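Local coordinates for protein proteolytically activated form of PPO4 Tyrosinase (Agaricus bisporus var. bisporus H97, PDB 4OUA) that oxidises monophenols and o-diphenols to reactive o-quinones at a pair of copper ions, the initial step of melanin synthesis, at residues 368-371 with 372-376; 198-201 with 202-205; 324-327 with 328-331. All blocks are in the same frame, centred on the assembly; numbering follows the deposited sequence.

Interaction 1: residues 368-371 with 372-376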
loop_
_atom_site.group_PDB
_atom_site.type_symbol
_atom_site.label_atom_id
_atom_site.label_comp_id
_atom_site.label_asym_id
_atom_site.label_seq_id
_atom_site.Cartn_x
_atom_site.Cartn_y
_atom_site.Cartn_z
ATOM N N TYR A 368 19.717 5.028 -16.423
ATOM C CA TYR A 368 19.906 3.852 -15.582
ATOM C C TYR A 368 18.576 3.161 -15.307
ATOM O O TYR A 368 18.453 1.945 -15.449
ATOM C CB TYR A 368 20.579 4.235 -14.265
ATOM C CG TYR A 368 20.806 3.067 -13.332
ATOM C CD1 TYR A 368 21.936 2.269 -13.452
ATOM C CD2 TYR A 368 19.894 2.765 -12.328
ATOM C CE1 TYR A 368 22.151 1.202 -12.605
ATOM C CE2 TYR A 368 20.102 1.700 -11.474
ATOM C CZ TYR A 368 21.232 0.921 -11.617
ATOM O OH TYR A 368 21.448 -0.143 -10.772
ATOM N N ILE A 369 17.584 3.950 -14.911
ATOM C CA ILE A 369 16.267 3.420 -14.589
ATOM C C ILE A 369 15.583 2.847 -15.824
ATOM O O ILE A 369 14.912 1.817 -15.751
ATOM C CB ILE A 369 15.370 4.501 -13.962
ATOM C CG1 ILE A 369 15.996 5.018 -12.667
ATOM C CG2 ILE A 369 13.982 3.950 -13.690
ATOM C CD1 ILE A 369 16.231 3.935 -11.638
ATOM N N ASN A 370 15.759 3.517 -16.959
ATOM C CA ASN A 370 15.181 3.052 -18.214
ATOM C C ASN A 370 15.708 1.671 -18.591
ATOM O O ASN A 370 14.942 0.793 -18.984
ATOM C CB ASN A 370 15.464 4.047 -19.339
ATOM C CG ASN A 370 14.622 3.785 -20.571
ATOM O OD1 ASN A 370 13.552 4.367 -20.739
ATOM N ND2 ASN A 370 15.100 2.900 -21.439
ATOM N N ASP A 371 17.019 1.483 -18.472
ATOM C CA ASP A 371 17.617 0.174 -18.707
ATOM C C ASP A 371 17.094 -0.831 -17.693
ATOM O O ASP A 371 16.907 -2.006 -18.005
ATOM C CB ASP A 371 19.143 0.243 -18.632
ATOM C CG ASP A 371 19.755 0.959 -19.817
ATOM O OD1 ASP A 371 19.030 1.216 -20.802
ATOM O OD2 ASP A 371 20.966 1.257 -19.766
ATOM N N HIS A 372 16.862 -0.353 -16.474
ATOM C CA HIS A 372 16.340 -1.184 -15.400
ATOM C C HIS A 372 14.956 -1.724 -15.749
ATOM O O HIS A 372 14.698 -2.924 -15.633
ATOM C CB HIS A 372 16.290 -0.386 -14.095
ATOM C CG HIS A 372 15.764 -1.163 -12.930
ATOM N ND1 HIS A 372 16.220 -2.422 -12.606
ATOM C CD2 HIS A 372 14.819 -0.856 -12.009
ATOM C CE1 HIS A 372 15.579 -2.858 -11.538
ATOM N NE2 HIS A 372 14.724 -1.928 -11.155
ATOM N N ILE A 373 14.072 -0.832 -16.184
ATOM C CA ILE A 373 12.718 -1.220 -16.563
ATOM C C ILE A 373 12.719 -2.159 -17.766
ATOM O O ILE A 373 12.052 -3.194 -17.751
ATOM C CB ILE A 373 11.852 0.011 -16.885
ATOM C CG1 ILE A 373 11.765 0.927 -15.660
ATOM C CG2 ILE A 373 10.467 -0.421 -17.340
ATOM C CD1 ILE A 373 10.959 2.186 -15.889
ATOM N N ASP A 374 13.473 -1.793 -18.799
ATOM C CA ASP A 374 13.600 -2.611 -20.004
ATOM C C ASP A 374 14.052 -4.034 -19.695
ATOM O O ASP A 374 13.500 -5.001 -20.216
ATOM C CB ASP A 374 14.589 -1.973 -20.981
ATOM C CG ASP A 374 14.038 -0.730 -21.639
ATOM O OD1 ASP A 374 12.830 -0.712 -21.955
ATOM O OD2 ASP A 374 14.817 0.227 -21.843
ATOM N N ARG A 375 15.062 -4.149 -18.842
ATOM C CA ARG A 375 15.670 -5.433 -18.525
ATOM C C ARG A 375 14.795 -6.278 -17.601
ATOM O O ARG A 375 14.910 -7.504 -17.577
ATOM C CB ARG A 375 17.046 -5.207 -17.892
ATOM C CG ARG A 375 17.662 -6.433 -17.243
ATOM C CD ARG A 375 19.089 -6.154 -16.809
ATOM N NE ARG A 375 19.207 -4.876 -16.115
ATOM C CZ ARG A 375 19.814 -3.805 -16.617
ATOM N NH1 ARG A 375 20.373 -3.858 -17.818
ATOM N NH2 ARG A 375 19.872 -2.682 -15.914
ATOM N N ARG A 376 13.913 -5.624 -16.852
ATOM C CA ARG A 376 13.111 -6.323 -15.854
ATOM C C ARG A 376 11.683 -6.601 -16.322
ATOM O O ARG A 376 11.130 -7.663 -16.039
ATOM C CB ARG A 376 13.083 -5.524 -14.549
ATOM C CG ARG A 376 12.414 -6.245 -13.388
ATOM C CD ARG A 376 12.667 -5.516 -12.078
ATOM N NE ARG A 376 12.106 -6.220 -10.928
ATOM C CZ ARG A 376 12.732 -7.185 -10.262
ATOM N NH1 ARG A 376 13.944 -7.573 -10.635
ATOM N NH2 ARG A 376 12.146 -7.769 -9.224
#
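I369 and I373, one helical turn apart, form the tightly packed part of this contact. CG2 of I369 meets CD1 of I373 at 4.1 Å, the two branched chains crossing at a slant. The CG2 branch of I369, anti to the backbone N, is the one that meets I373. Both residues are buried. The backbone beneath them is regular: I373 N donates to I369 O over 2.8 Å, and D374 N donates to N370 O at 3.0 Å with a nearly straight angle of 170°. The bonds from H372 N to Y368 O and from R375 N to D371 O complete four successive i to i+4 links.

Beside the isoleucines, N370 ND2 comes to 2.7 Å from D374 OD2, yet the angle is too poor for a hydrogen bond and the amide and carboxylate planes stand 74° apart. D374 finds its firmer partners through OD1, in the hydroxyl of Y220 and the amine of K224. Replacing D374 by an alanine would probably leave K224 without this mate and rob the Y220 hydroxyl of its acceptor.

The solvent side is looser. Here D371 and R375 are exposed, and their charged ends do not pair: D371 OD2 stays 5.5 Å from R375 NH1. Instead the arginine chain bends at its third torsion (chi3 46°), laying one face of the guanidinium over the carbonyl oxygen of D371, which is 3.7 Å from R375 CZ.

The packed face of helix 362-377 is covered by two others. I369 and I373 reach L291, A294 and L295 on helix 277-295, while I373 also meets Y220 and L223 on helix 201-224.

Interaction 2: residues 198-201 with 202-205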
loop_
_atom_site.group_PDB
_atom_site.type_symbol
_atom_site.label_atom_id
_atom_site.label_comp_id
_atom_site.label_asym_id
_atom_site.label_seq_id
_atom_site.Cartn_x
_atom_site.Cartn_y
_atom_site.Cartn_z
ATOM N N LYS A 198 -15.994 -19.881 0.992
ATOM C CA LYS A 198 -14.726 -20.353 1.544
ATOM C C LYS A 198 -13.540 -19.821 0.745
ATOM O O LYS A 198 -13.612 -19.690 -0.479
ATOM C CB LYS A 198 -14.681 -21.882 1.576
ATOM C CG LYS A 198 -15.583 -22.522 2.614
ATOM C CD LYS A 198 -15.415 -24.035 2.615
ATOM C CE LYS A 198 -16.272 -24.694 3.682
ATOM N NZ LYS A 198 -16.132 -26.176 3.666
ATOM N N GLU A 199 -12.449 -19.520 1.441
ATOM C CA GLU A 199 -11.230 -19.046 0.798
ATOM C C GLU A 199 -10.609 -20.136 -0.072
ATOM O O GLU A 199 -10.634 -21.314 0.282
ATOM C CB GLU A 199 -10.225 -18.574 1.849
ATOM C CG GLU A 199 -8.913 -18.057 1.279
ATOM C CD GLU A 199 -7.897 -17.741 2.360
ATOM O OE1 GLU A 199 -7.386 -18.690 2.993
ATOM O OE2 GLU A 199 -7.611 -16.545 2.581
ATOM N N ASN A 200 -10.051 -19.737 -1.212
ATOM C CA ASN A 200 -9.408 -20.679 -2.122
ATOM C C ASN A 200 -8.025 -20.196 -2.551
ATOM O O ASN A 200 -7.865 -19.599 -3.616
ATOM C CB ASN A 200 -10.285 -20.916 -3.354
ATOM C CG ASN A 200 -9.841 -22.119 -4.170
ATOM O OD1 ASN A 200 -8.757 -22.665 -3.964
ATOM N ND2 ASN A 200 -10.683 -22.535 -5.110
ATOM N N ILE A 201 -7.029 -20.459 -1.715
ATOM C CA ILE A 201 -5.656 -20.052 -2.000
ATOM C C ILE A 201 -5.038 -20.804 -3.182
ATOM O O ILE A 201 -4.374 -20.192 -4.020
ATOM C CB ILE A 201 -4.753 -20.238 -0.767
ATOM C CG1 ILE A 201 -5.232 -19.347 0.380
ATOM C CG2 ILE A 201 -3.310 -19.918 -1.112
ATOM C CD1 ILE A 201 -4.389 -19.458 1.635
ATOM N N PRO A 202 -5.239 -22.134 -3.250
ATOM C CA PRO A 202 -4.697 -22.917 -4.367
ATOM C C PRO A 202 -5.112 -22.368 -5.729
ATOM O O PRO A 202 -4.277 -22.253 -6.627
ATOM C CB PRO A 202 -5.293 -24.309 -4.141
ATOM C CG PRO A 202 -5.521 -24.378 -2.676
ATOM C CD PRO A 202 -5.911 -22.991 -2.256
ATOM N N ALA A 203 -6.390 -22.033 -5.874
ATOM C CA ALA A 203 -6.894 -21.464 -7.116
ATOM C C ALA A 203 -6.268 -20.096 -7.375
ATOM O O ALA A 203 -6.027 -19.721 -8.522
ATOM C CB ALA A 203 -8.412 -21.358 -7.077
ATOM N N LEU A 204 -6.004 -19.358 -6.301
ATOM C CA LEU A 204 -5.377 -18.045 -6.410
ATOM C C LEU A 204 -3.963 -18.151 -6.969
ATOM O O LEU A 204 -3.581 -17.389 -7.858
ATOM C CB LEU A 204 -5.348 -17.343 -5.051
ATOM C CG LEU A 204 -4.626 -15.995 -5.011
ATOM C CD1 LEU A 204 -5.254 -15.012 -5.986
ATOM C CD2 LEU A 204 -4.629 -15.429 -3.600
ATOM N N ILE A 205 -3.189 -19.095 -6.441
ATOM C CA ILE A 205 -1.834 -19.329 -6.922
ATOM C C ILE A 205 -1.852 -19.680 -8.404
ATOM O O ILE A 205 -0.964 -19.282 -9.156
ATOM C CB ILE A 205 -1.133 -20.458 -6.143
ATOM C CG1 ILE A 205 -1.253 -20.229 -4.635
ATOM C CG2 ILE A 205 0.328 -20.561 -6.554
ATOM C CD1 ILE A 205 -0.522 -19.005 -4.141
#
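N200 reaches forward to A203 and caps the amino end of the helix that follows. Among the hydrogen bonds, the side-chain one is the diagnostic: A203 N donates to N200 OD1 at 3.1 Å, with an N-H...acceptor angle of 163°. The donor does not lie on a lone pair of the amide oxygen but stands above the carbonyl plane, 60° out of it. CG of N200 is placed anti to its own backbone N (chi1 -166°), which swings the amide forward beside the first turn. Two backbone bonds then start the helical pattern, L204 N to N200 O at 3.3 Å and I205 N to I201 O at 2.9 Å. The other end of the N200 amide is held too, since ND2 donates to D194, while the backbone oxygen of N200 also accepts from the side chain of N192. The amide is thus gripped at both its polar atoms.

The apolar contacts centre on I201. It lies side by side with I205, the two pointing the same way, with CG2 of I201 at 4.1 Å from CG1 of I205. CB of I201 also meets CD of P202 at 3.3 Å. L204 and I205 touch I144 of helix 141-144.

Van der Waals neighbours flank the N200 amide: P202 CD approaches N200 OD1 to 3.3 Å, and the methyl of A203 packs against the amide.

Together these features define an asparagine N-cap. N200 is the cap, and A203 is the third residue of the helix, whose N-H the side chain accepts. P202 lies between them in the first turn, where a residue lacking an N-H costs the helix no internal bond. The cap begins helix 201-224 of the tyrosinase central domain.

Interaction 3: residues 324-327 with 328-331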
loop_
_atom_site.group_PDB
_atom_site.type_symbol
_atom_site.label_atom_id
_atom_site.label_comp_id
_atom_site.label_asym_id
_atom_site.label_seq_id
_atom_site.Cartn_x
_atom_site.Cartn_y
_atom_site.Cartn_z
ATOM N N ALA A 324 -5.722 19.699 -0.683
ATOM C CA ALA A 324 -5.360 19.020 0.554
ATOM C C ALA A 324 -5.635 17.526 0.435
ATOM O O ALA A 324 -6.640 17.118 -0.142
ATOM C CB ALA A 324 -6.119 19.610 1.732
ATOM N N LEU A 325 -4.735 16.715 0.980
ATOM C CA LEU A 325 -4.875 15.266 0.913
ATOM C C LEU A 325 -5.335 14.689 2.250
ATOM O O LEU A 325 -4.566 14.039 2.954
ATOM C CB LEU A 325 -3.553 14.625 0.484
ATOM C CG LEU A 325 -3.051 15.033 -0.902
ATOM C CD1 LEU A 325 -1.622 14.559 -1.131
ATOM C CD2 LEU A 325 -3.978 14.493 -1.979
ATOM N N GLU A 326 -6.596 14.941 2.590
ATOM C CA GLU A 326 -7.195 14.420 3.814
ATOM C C GLU A 326 -7.146 12.895 3.854
ATOM O O GLU A 326 -7.285 12.244 2.820
ATOM C CB GLU A 326 -8.646 14.892 3.937
ATOM C CG GLU A 326 -8.801 16.373 4.232
ATOM C CD GLU A 326 -8.497 16.711 5.679
ATOM O OE1 GLU A 326 -8.739 15.857 6.560
ATOM O OE2 GLU A 326 -8.012 17.834 5.934
ATOM N N PRO A 327 -6.945 12.323 5.051
ATOM C CA PRO A 327 -6.685 13.061 6.289
ATOM C C PRO A 327 -5.203 13.092 6.651
ATOM O O PRO A 327 -4.851 12.913 7.818
ATOM C CB PRO A 327 -7.476 12.265 7.323
ATOM C CG PRO A 327 -7.339 10.848 6.843
ATOM C CD PRO A 327 -7.217 10.900 5.325
ATOM N N PHE A 328 -4.348 13.317 5.659
ATOM C CA PHE A 328 -2.906 13.289 5.873
ATOM C C PHE A 328 -2.344 14.694 6.071
ATOM O O PHE A 328 -2.461 15.548 5.195
ATOM C CB PHE A 328 -2.210 12.597 4.698
ATOM C CG PHE A 328 -2.793 11.254 4.357
ATOM C CD1 PHE A 328 -2.602 10.168 5.194
ATOM C CD2 PHE A 328 -3.532 11.076 3.200
ATOM C CE1 PHE A 328 -3.139 8.932 4.884
ATOM C CE2 PHE A 328 -4.069 9.842 2.884
ATOM C CZ PHE A 328 -3.872 8.769 3.727
ATOM N N TYR A 329 -1.731 14.924 7.227
ATOM C CA TYR A 329 -1.228 16.249 7.584
ATOM C C TYR A 329 0.280 16.273 7.812
ATOM O O TYR A 329 0.836 15.388 8.465
ATOM C CB TYR A 329 -1.942 16.764 8.835
ATOM C CG TYR A 329 -3.311 17.342 8.569
ATOM C CD1 TYR A 329 -4.377 16.524 8.216
ATOM C CD2 TYR A 329 -3.541 18.707 8.679
ATOM C CE1 TYR A 329 -5.632 17.051 7.973
ATOM C CE2 TYR A 329 -4.791 19.242 8.440
ATOM C CZ TYR A 329 -5.833 18.410 8.087
ATOM O OH TYR A 329 -7.079 18.941 7.848
ATOM N N GLU A 330 0.934 17.297 7.272
ATOM C CA GLU A 330 2.360 17.508 7.489
ATOM C C GLU A 330 2.622 17.842 8.953
ATOM O O GLU A 330 3.564 17.336 9.561
ATOM C CB GLU A 330 2.883 18.628 6.591
ATOM C CG GLU A 330 2.513 18.480 5.127
ATOM C CD GLU A 330 2.940 19.675 4.295
ATOM O OE1 GLU A 330 2.555 19.744 3.108
ATOM O OE2 GLU A 330 3.659 20.547 4.832
ATOM N N THR A 331 1.778 18.708 9.508
ATOM C CA THR A 331 1.838 19.057 10.921
ATOM C C THR A 331 0.432 19.050 11.511
ATOM O O THR A 331 -0.495 18.504 10.915
ATOM C CB THR A 331 2.487 20.438 11.145
ATOM O OG1 THR A 331 1.638 21.464 10.617
ATOM C CG2 THR A 331 3.845 20.506 10.465
#
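P327 lies over the ring of F328, and the peptide bond before the proline is cis. CD of P327 stands 4.2 Å from the centroid of the F328 ring, only 12° off the ring normal, so its C-H groups meet the aromatic face in a CH-pi contact. The two side chains run together and point the same way. F328 has CG anti to its carbonyl carbon (chi1 -51°), which folds the ring back under the proline instead of out along the chain. Its CE2 is the ring atom nearest P327 CD, at 4.1 Å, and CD2 comes to 4.5 Å from CB of L325.

The backbone closes in step: F328 N donates to L325 O over 2.8 Å, in the carbonyl plane and on a lone pair. With the cis proline in third place and the first and fourth residues bonded, 325-328 is a type VIa turn.

The E326 side chain takes Y329 as its partner. Its chain is bent at the second torsion (chi2 -76°), curling the carboxylate round to the phenol of Y329. There Y329 OH donates to E326 OE2; the modelled 2.4 Å is very short and its exact value doubtful at this resolution. The carboxylate plane is turned steeply against the ring plane. The same ring takes P327 O at its edge, 3.7 Å from CD1.

Around the turn, the F328 ring meets W89 edge-to-face, and W89 NE1 donates to E326 O. F328 also packs on V92 and I96 of helix 86-109, its side chain about 7 Å from that of the copper ligand H90. Chemically, the E326 carboxylate divides its work, OE2 taking the phenol and OE1 a salt bridge to K65; the lysine's charge would probably favour the ionised acid.

From the N terminus the contacts come in series, interaction 2, then 3, then 1; none nests in or crosses another. All are local, with no residue between their segments. Interaction 2 ends a loop at the start of helix 201-224, interaction 3 closes a tight turn in the long connection between strands 318-319 and 349-350, and interaction 1 lies within helix 362-377. Interactions 2 and 3 fall on opposite sides of the chain's centre, their own centres 38 Å apart. Interactions 1 and 2 share helix 201-224: one starts it, the other packs on its last turn. Interaction 3 instead joins helix 86-109, which carries H90.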